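Local coordinates for protein Nrps/pks (Streptomyces albus, PDB 4OPF) that probably catalyses the decarboxylative condensation that extends an acyl chain, as a ketosynthase domain of the AT-less assembly line that makes oxazolomycin, at residues A[65-70]-A[87-92]; A[83-88]-A[144-149]. One frame throughout, in Å; residues are numbered along the deposited sequence.

Contact 1 of 2, residues A[65-70]-A[87-92]; sequences GHFHLS and ETLFAF
His-66 and Phe-67 converge on a single methyl group of Leu-89, joining the loop ahead of helix 71-76 to helix 79-95. Leu-89 CG lies anti to its backbone N (chi1 176°), which carries the CD2 branch toward the loop, where it meets the two neighbouring rings at their outer ends: His-66 NE2 at 4.0 Å and Phe-67 CZ also at 4.0 Å. The His-66 side chain crosses the leucine at about a right angle. The two rings also lean on each other, with His-66 CD2 4.2 Å above the plane of the phenyl group of Phe-67 and displaced toward its rim.

The packing is most enclosed around Phe-67 and Leu-89, both buried, and Phe-147 and Pro-424 close further round the leucine. It is looser at His-66, which is partly exposed although Leu-426 touches it, and beyond it His-68 is exposed, turning a ring face to the backbone O of His-66 and packing on Arg-259 of the second subunit.

With only a methyl group opposite the imidazole and phenyl rings, the contact has no polar pairing, and its hold probably rests on dispersion and the exclusion of water.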
# COMPACT_ATOMS: atom_id res chain seq x y z
N GLY A 65 30.12 2.10 -3.99
CA GLY A 65 30.99 1.42 -3.02
C GLY A 65 30.49 1.56 -1.59
O GLY A 65 30.45 0.59 -0.81
N HIS A 66 30.05 2.76 -1.25
CA HIS A 66 29.55 3.03 0.08
C HIS A 66 28.37 2.17 0.36
O HIS A 66 28.16 1.70 1.47
CB HIS A 66 29.19 4.48 0.22
CG HIS A 66 29.01 4.91 1.64
ND1 HIS A 66 30.01 5.54 2.35
CD2 HIS A 66 27.97 4.78 2.49
CE1 HIS A 66 29.58 5.80 3.57
NE2 HIS A 66 28.35 5.34 3.69
N PHE A 67 27.60 1.87 -0.68
CA PHE A 67 26.45 0.99 -0.52
C PHE A 67 26.68 -0.46 -0.88
O PHE A 67 25.71 -1.19 -1.12
CB PHE A 67 25.25 1.61 -1.29
CG PHE A 67 24.90 2.98 -0.78
CD1 PHE A 67 24.08 3.11 0.31
CD2 PHE A 67 25.50 4.11 -1.29
CE1 PHE A 67 23.82 4.37 0.83
CE2 PHE A 67 25.28 5.36 -0.76
CZ PHE A 67 24.40 5.49 0.30
N HIS A 68 27.94 -0.89 -0.91
CA HIS A 68 28.23 -2.29 -1.25
C HIS A 68 27.71 -2.69 -2.58
O HIS A 68 27.28 -3.82 -2.80
CB HIS A 68 27.74 -3.26 -0.14
CG HIS A 68 28.17 -2.83 1.22
ND1 HIS A 68 27.28 -2.66 2.28
CD2 HIS A 68 29.38 -2.41 1.68
CE1 HIS A 68 27.95 -2.22 3.33
NE2 HIS A 68 29.22 -2.04 2.99
N LEU A 69 27.84 -1.79 -3.54
CA LEU A 69 27.43 -2.07 -4.90
C LEU A 69 28.63 -1.93 -5.80
O LEU A 69 29.46 -1.06 -5.62
CB LEU A 69 26.34 -1.10 -5.37
CG LEU A 69 24.97 -1.22 -4.65
CD1 LEU A 69 24.07 -0.05 -5.01
CD2 LEU A 69 24.28 -2.56 -4.96
N SER A 70 28.67 -2.76 -6.82
CA SER A 70 29.68 -2.61 -7.83
C SER A 70 29.23 -1.52 -8.83
O SER A 70 28.06 -1.12 -8.82
CB SER A 70 29.88 -3.91 -8.55
OG SER A 70 28.72 -4.32 -9.21
N GLU A 87 19.72 9.52 -0.04
CA GLU A 87 18.85 10.39 0.76
C GLU A 87 18.32 9.71 2.01
O GLU A 87 18.06 10.38 2.99
CB GLU A 87 17.70 10.91 -0.04
CG GLU A 87 18.15 11.91 -1.07
CD GLU A 87 18.78 13.16 -0.45
OE1 GLU A 87 18.35 13.68 0.64
OE2 GLU A 87 19.73 13.62 -1.06
N THR A 88 18.10 8.40 1.97
CA THR A 88 17.67 7.69 3.18
C THR A 88 18.82 7.73 4.18
O THR A 88 18.58 8.02 5.36
CB THR A 88 17.22 6.27 2.87
OG1 THR A 88 16.12 6.33 1.95
CG2 THR A 88 16.86 5.52 4.15
N LEU A 89 20.05 7.46 3.74
CA LEU A 89 21.19 7.62 4.62
C LEU A 89 21.22 9.03 5.23
O LEU A 89 21.45 9.15 6.44
CB LEU A 89 22.49 7.34 3.90
CG LEU A 89 23.75 7.57 4.72
CD1 LEU A 89 23.84 6.67 5.96
CD2 LEU A 89 24.93 7.38 3.82
N PHE A 90 20.99 10.06 4.43
CA PHE A 90 21.03 11.40 4.95
C PHE A 90 19.89 11.69 5.91
O PHE A 90 20.05 12.49 6.85
CB PHE A 90 21.06 12.44 3.82
CG PHE A 90 22.26 12.36 2.89
CD1 PHE A 90 23.43 11.75 3.25
CD2 PHE A 90 22.17 12.89 1.62
CE1 PHE A 90 24.50 11.67 2.36
CE2 PHE A 90 23.25 12.82 0.73
CZ PHE A 90 24.41 12.21 1.10
N ALA A 91 18.73 11.09 5.72
CA ALA A 91 17.65 11.27 6.69
C ALA A 91 17.98 10.63 8.02
O ALA A 91 17.68 11.19 9.07
CB ALA A 91 16.35 10.73 6.15
N PHE A 92 18.63 9.48 8.00
CA PHE A 92 19.07 8.86 9.25
C PHE A 92 20.10 9.74 9.98
O PHE A 92 20.04 9.88 11.20
CB PHE A 92 19.70 7.49 9.00
CG PHE A 92 18.75 6.45 8.50
CD1 PHE A 92 17.40 6.55 8.65
CD2 PHE A 92 19.22 5.36 7.85
CE1 PHE A 92 16.51 5.57 8.19
CE2 PHE A 92 18.35 4.33 7.43
CZ PHE A 92 16.99 4.45 7.60

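Contact 2 of 2, residues A[83-88]-A[144-149]; sequences LLLEET and SHHFDL
Two helices of the N-terminal half of the ketosynthase fold, 79-95 and 138-147, pack together here, the second close to its C-terminal end. Phe-147 carries most of the contact from the second helix. Its CG lies anti to its own carbonyl carbon (chi1 -67°), and the ring reaches helix 79-95 with its CE2-CZ side. CE2 meets the methyl CG2 of Thr-88 at 3.7 Å, the two side chains crossing at a slant, while CZ points at the backbone O of Leu-85 from 3.8 Å, the oxygen lying in the plane of the ring at its edge. One face of the phenyl group is covered by the preceding residue, His-146 CD2 sitting 3.4 Å above its centre. His-146 in turn offers its CB to Leu-85 CD2, 3.8 Å away.

The hydroxyl of Thr-88 is occupied within its own helix. OG1 donates to Leu-84 O at 2.8 Å, tilted 32° out of the carbonyl plane, and the backbone N of Thr-88 reaches the same oxygen from the opposite face, so two bonds grip it. An alanine here removes OG1 and CG2, which would probably leave Leu-84 O with the backbone N alone of its two donors and a gap beside Phe-147 CE2.

Just past Phe-147 the chain turns with positive phi at Asp-148. Leu-149 N bonds to Ser-144 O at 3.0 Å, and a weaker bond runs from Asp-148 N to His-145 O. Arg-259 of the second subunit binds the carbonyls of His-145 and His-146, placing this helix end at the dimer interface. Leu-84 and Ser-144 touch strand 107-112, so the pair packs on the central sheet as part of a helical layer, consistent with the thiolase fold, with a Schellman motif closing the second helix.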
# COMPACT_ATOMS: atom_id res chain seq x y z
N LEU A 83 19.64 7.23 -5.77
CA LEU A 83 19.37 8.47 -5.11
C LEU A 83 18.63 8.27 -3.79
O LEU A 83 18.91 8.97 -2.83
CB LEU A 83 18.52 9.32 -6.03
CG LEU A 83 18.16 10.73 -5.62
CD1 LEU A 83 19.38 11.52 -5.32
CD2 LEU A 83 17.34 11.41 -6.73
N LEU A 84 17.66 7.37 -3.76
CA LEU A 84 16.95 7.05 -2.52
C LEU A 84 17.88 6.48 -1.46
O LEU A 84 17.70 6.74 -0.27
CB LEU A 84 15.87 6.02 -2.77
CG LEU A 84 14.56 6.60 -3.23
CD1 LEU A 84 13.64 5.41 -3.49
CD2 LEU A 84 13.91 7.51 -2.17
N LEU A 85 18.84 5.65 -1.86
CA LEU A 85 19.82 5.12 -0.90
C LEU A 85 20.60 6.27 -0.19
O LEU A 85 20.73 6.27 1.03
CB LEU A 85 20.82 4.17 -1.58
CG LEU A 85 20.23 2.78 -1.89
CD1 LEU A 85 21.15 2.03 -2.84
CD2 LEU A 85 20.12 1.99 -0.60
N GLU A 86 21.08 7.21 -0.98
CA GLU A 86 21.78 8.39 -0.43
C GLU A 86 20.87 9.17 0.47
O GLU A 86 21.25 9.52 1.58
CB GLU A 86 22.27 9.39 -1.48
CG GLU A 86 23.45 8.99 -2.26
CD GLU A 86 24.04 10.12 -3.13
OE1 GLU A 86 23.53 11.29 -3.15
OE2 GLU A 86 25.05 9.82 -3.82
N GLU A 87 19.72 9.52 -0.04
CA GLU A 87 18.85 10.39 0.76
C GLU A 87 18.32 9.71 2.01
O GLU A 87 18.06 10.38 2.99
CB GLU A 87 17.70 10.91 -0.04
CG GLU A 87 18.15 11.91 -1.07
CD GLU A 87 18.78 13.16 -0.45
OE1 GLU A 87 18.35 13.68 0.64
OE2 GLU A 87 19.73 13.62 -1.06
N THR A 88 18.10 8.40 1.97
CA THR A 88 17.67 7.69 3.18
C THR A 88 18.82 7.73 4.18
O THR A 88 18.58 8.02 5.36
CB THR A 88 17.22 6.27 2.87
OG1 THR A 88 16.12 6.33 1.95
CG2 THR A 88 16.86 5.52 4.15
N SER A 144 15.23 -1.59 2.17
CA SER A 144 15.07 -2.60 3.21
C SER A 144 16.27 -3.53 3.19
O SER A 144 16.73 -3.94 4.25
CB SER A 144 13.80 -3.40 3.00
OG SER A 144 12.66 -2.55 3.11
N HIS A 145 16.74 -3.89 2.00
CA HIS A 145 17.87 -4.79 1.90
C HIS A 145 19.15 -4.12 2.40
O HIS A 145 19.83 -4.66 3.27
CB HIS A 145 18.05 -5.27 0.45
CG HIS A 145 19.23 -6.15 0.27
ND1 HIS A 145 20.45 -5.70 -0.19
CD2 HIS A 145 19.39 -7.48 0.50
CE1 HIS A 145 21.30 -6.70 -0.25
NE2 HIS A 145 20.68 -7.79 0.17
N HIS A 146 19.44 -2.91 1.93
CA HIS A 146 20.70 -2.29 2.26
C HIS A 146 20.79 -1.91 3.73
O HIS A 146 21.83 -2.11 4.31
CB HIS A 146 21.01 -1.06 1.44
CG HIS A 146 22.22 -0.33 1.97
ND1 HIS A 146 23.52 -0.79 1.77
CD2 HIS A 146 22.33 0.74 2.79
CE1 HIS A 146 24.36 0.00 2.41
NE2 HIS A 146 23.67 0.94 3.05
N PHE A 147 19.73 -1.37 4.33
CA PHE A 147 19.75 -0.96 5.71
C PHE A 147 19.27 -2.05 6.66
O PHE A 147 19.26 -1.83 7.87
CB PHE A 147 18.91 0.30 5.84
CG PHE A 147 19.49 1.49 5.13
CD1 PHE A 147 20.60 2.14 5.66
CD2 PHE A 147 18.95 1.96 3.96
CE1 PHE A 147 21.15 3.26 5.04
CE2 PHE A 147 19.47 3.09 3.36
CZ PHE A 147 20.57 3.74 3.90
N ASP A 148 18.91 -3.22 6.12
CA ASP A 148 18.41 -4.41 6.89
C ASP A 148 17.16 -4.06 7.76
O ASP A 148 17.12 -4.31 8.96
CB ASP A 148 19.50 -4.96 7.75
CG ASP A 148 19.18 -6.34 8.32
OD1 ASP A 148 18.33 -7.15 7.79
OD2 ASP A 148 19.87 -6.66 9.30
N LEU A 149 16.18 -3.42 7.14
CA LEU A 149 14.96 -3.01 7.79
C LEU A 149 13.95 -4.13 7.58
O LEU A 149 13.91 -4.74 6.53
CB LEU A 149 14.52 -1.73 7.16
CG LEU A 149 15.60 -0.62 7.18
CD1 LEU A 149 14.99 0.61 6.55
CD2 LEU A 149 16.00 -0.33 8.61

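How the contacts relate
Contacts 1 and 2 lie 6 Å apart, centre to centre, on the same side of the chain's centre, and overlap at Glu-87 and Thr-88 of helix 79-95. Along the chain the loop 65-70 comes first, then the shared helix, and last 144-149 at the end of helix 138-147. The two contacts also touch directly: Phe-67 CD1 approaches His-146 NE2 to 3.5 Å, and the rings of Phe-92 and Phe-147 meet edge-to-face. The loop and the end of helix 138-147 thus meet beside helix 79-95, and the three elements share one largely apolar cluster. Its outer parts, at His-68 and around His-145, meet Arg-259 of the second subunit, which links this packing to the ketosynthase dimer.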